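Local atomic coordinates of neutral ceramidase (Pseudomonas aeruginosa, PDB entry 2ZWS), a protein that hydrolyses the N-acyl linkage of ceramides to give sphingosine and free fatty acid, and also runs the reverse synthesis, using one zinc ion per subunit. Residues G537-V542 / S601-P606. Residues are numbered along the deposited sequence; the frame is centred on the assembly and turned at random. Where two conformers were deposited one is given.
Sequences GDKVTV and SWSIPP
V540 and W602 form the hydrogen-bonded pair at the centre of an antiparallel strand pairing in the C-terminal domain, where the start of strand 539-545 runs beside the end of strand 595-603. V540 N donates to W602 O (2.8 Å), and W602 N returns a bond of equal length to V540 O. The ladder continues past the strand ends: I604 N reaches D538 O at 2.9 Å on an almost straight N-H...O line (176°), and G537 N closes on I604 O. K539 CA and S601 CA add C-H...O contacts to W602 O and V540 O.

The two faces of the pairing differ. On one face V540 and W602 lie together, and I604, just beyond the strand end, packs against them. V540 CG2, anti to the carbonyl carbon, meets I604 CD1 at 3.7 Å, while I604 CG1 lies over one face of the indole, toward its rim. F639 of strand 629-642 covers both V540 and W602, and V641 meets I604. On the other face the extended K539 chain crosses over the serines: its CG lies 3.6 Å from S603 OG, and its CE passes S601 OG at the same distance. A water accepts from K539 NZ (2.9 Å) and is hydrogen-bonded to S601 OG, bridging the two side chains.

W602 also touches T584, one of the magnesium ligands, which places the pairing beside that metal site. An apolar side packed on a second sheet is characteristic of a beta-sandwich, consistent with the E-set (immunoglobulin-like) family assigned to this C-terminal domain.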
loop_
_atom_site.group_PDB
_atom_site.type_symbol
_atom_site.label_atom_id
_atom_site.label_comp_id
_atom_site.label_asym_id
_atom_site.label_seq_id
_atom_site.Cartn_x
_atom_site.Cartn_y
_atom_site.Cartn_z
ATOM N N GLY A 537 -29.844 -8.244 2.582
ATOM C CA GLY A 537 -29.430 -7.589 3.806
ATOM C C GLY A 537 -29.010 -8.589 4.865
ATOM O O GLY A 537 -28.360 -8.220 5.834
ATOM N N ASP A 538 -29.390 -9.856 4.685
ATOM C CA ASP A 538 -28.984 -10.899 5.620
ATOM C C ASP A 538 -27.556 -11.339 5.364
ATOM O O ASP A 538 -27.076 -11.314 4.218
ATOM C CB ASP A 538 -29.896 -12.126 5.501
ATOM C CG ASP A 538 -31.305 -11.897 6.067
ATOM O OD1 ASP A 538 -32.170 -12.763 5.815
ATOM O OD2 ASP A 538 -31.556 -10.884 6.766
ATOM N N LYS A 539 -26.898 -11.810 6.424
ATOM C CA LYS A 539 -25.577 -12.415 6.295
ATOM C C LYS A 539 -25.662 -13.944 6.349
ATOM O O LYS A 539 -26.200 -14.503 7.309
ATOM C CB LYS A 539 -24.674 -11.906 7.411
ATOM C CG LYS A 539 -23.200 -12.279 7.285
ATOM C CD LYS A 539 -22.490 -11.788 8.556
ATOM C CE LYS A 539 -21.008 -11.521 8.305
ATOM N NZ LYS A 539 -20.276 -11.335 9.598
ATOM N N VAL A 540 -25.142 -14.599 5.311
ATOM C CA VAL A 540 -25.026 -16.068 5.241
ATOM C C VAL A 540 -23.664 -16.461 5.839
ATOM O O VAL A 540 -22.635 -15.919 5.420
ATOM C CB VAL A 540 -25.093 -16.569 3.767
ATOM C CG1 VAL A 540 -24.982 -18.111 3.676
ATOM C CG2 VAL A 540 -26.369 -16.088 3.093
ATOM N N THR A 541 -23.657 -17.371 6.818
ATOM C CA THR A 541 -22.390 -17.879 7.373
ATOM C C THR A 541 -22.358 -19.399 7.289
ATOM O O THR A 541 -23.287 -20.103 7.725
ATOM C CB THR A 541 -22.074 -17.374 8.827
ATOM O OG1 THR A 541 -20.750 -17.784 9.236
ATOM C CG2 THR A 541 -23.058 -17.907 9.813
ATOM N N VAL A 542 -21.286 -19.889 6.680
ATOM C CA VAL A 542 -21.052 -21.318 6.544
ATOM C C VAL A 542 -19.620 -21.648 6.965
ATOM O O VAL A 542 -18.805 -20.740 7.187
ATOM C CB VAL A 542 -21.290 -21.800 5.090
ATOM C CG1 VAL A 542 -22.729 -21.484 4.626
ATOM C CG2 VAL A 542 -20.238 -21.209 4.125
ATOM N N SER A 601 -18.474 -16.014 5.010
ATOM C CA SER A 601 -19.737 -15.312 5.102
ATOM C C SER A 601 -19.996 -14.481 3.878
ATOM O O SER A 601 -19.050 -14.047 3.186
ATOM C CB SER A 601 -19.768 -14.437 6.346
ATOM O OG SER A 601 -18.769 -13.443 6.288
ATOM N N TRP A 602 -21.281 -14.249 3.626
ATOM C CA TRP A 602 -21.726 -13.410 2.515
ATOM C C TRP A 602 -22.843 -12.516 3.023
ATOM O O TRP A 602 -23.904 -13.003 3.434
ATOM C CB TRP A 602 -22.231 -14.287 1.375
ATOM C CG TRP A 602 -22.690 -13.524 0.137
ATOM C CD1 TRP A 602 -22.126 -12.392 -0.386
ATOM C CD2 TRP A 602 -23.786 -13.878 -0.741
ATOM N NE1 TRP A 602 -22.809 -12.018 -1.547
ATOM C CE2 TRP A 602 -23.826 -12.900 -1.771
ATOM C CE3 TRP A 602 -24.743 -14.915 -0.750
ATOM C CZ2 TRP A 602 -24.780 -12.927 -2.815
ATOM C CZ3 TRP A 602 -25.692 -14.949 -1.813
ATOM C CH2 TRP A 602 -25.692 -13.958 -2.820
ATOM N N SER A 603 -22.615 -11.210 2.998
ATOM C CA SER A 603 -23.672 -10.260 3.295
ATOM C C SER A 603 -24.363 -9.925 1.982
ATOM O O SER A 603 -23.758 -9.315 1.102
ATOM C CB SER A 603 -23.076 -9.027 3.960
ATOM O OG SER A 603 -22.473 -9.390 5.201
ATOM N N ILE A 604 -25.623 -10.350 1.842
ATOM C CA ILE A 604 -26.330 -10.296 0.553
ATOM C C ILE A 604 -26.723 -8.851 0.256
ATOM O O ILE A 604 -27.543 -8.283 0.980
ATOM C CB ILE A 604 -27.604 -11.201 0.574
ATOM C CG1 ILE A 604 -27.246 -12.650 0.911
ATOM C CG2 ILE A 604 -28.325 -11.136 -0.766
ATOM C CD1 ILE A 604 -28.390 -13.430 1.519
ATOM N N PRO A 605 -26.094 -8.240 -0.777
ATOM C CA PRO A 605 -26.308 -6.808 -1.023
ATOM C C PRO A 605 -27.587 -6.496 -1.803
ATOM O O PRO A 605 -28.103 -7.368 -2.489
ATOM C CB PRO A 605 -25.085 -6.431 -1.862
ATOM C CG PRO A 605 -24.841 -7.639 -2.689
ATOM C CD PRO A 605 -25.123 -8.815 -1.730
ATOM N N PRO A 606 -28.073 -5.242 -1.724
ATOM C CA PRO A 606 -29.183 -4.801 -2.583
ATOM C C PRO A 606 -28.876 -5.097 -4.036
ATOM O O PRO A 606 -27.736 -4.917 -4.481
ATOM C CB PRO A 606 -29.219 -3.293 -2.355
ATOM C CG PRO A 606 -28.676 -3.114 -0.971
ATOM C CD PRO A 606 -27.624 -4.176 -0.805
HETATM O O HOH W 1 -25.443 -8.371 6.157
HETATM O O HOH W 2 -18.090 -13.030 8.808
#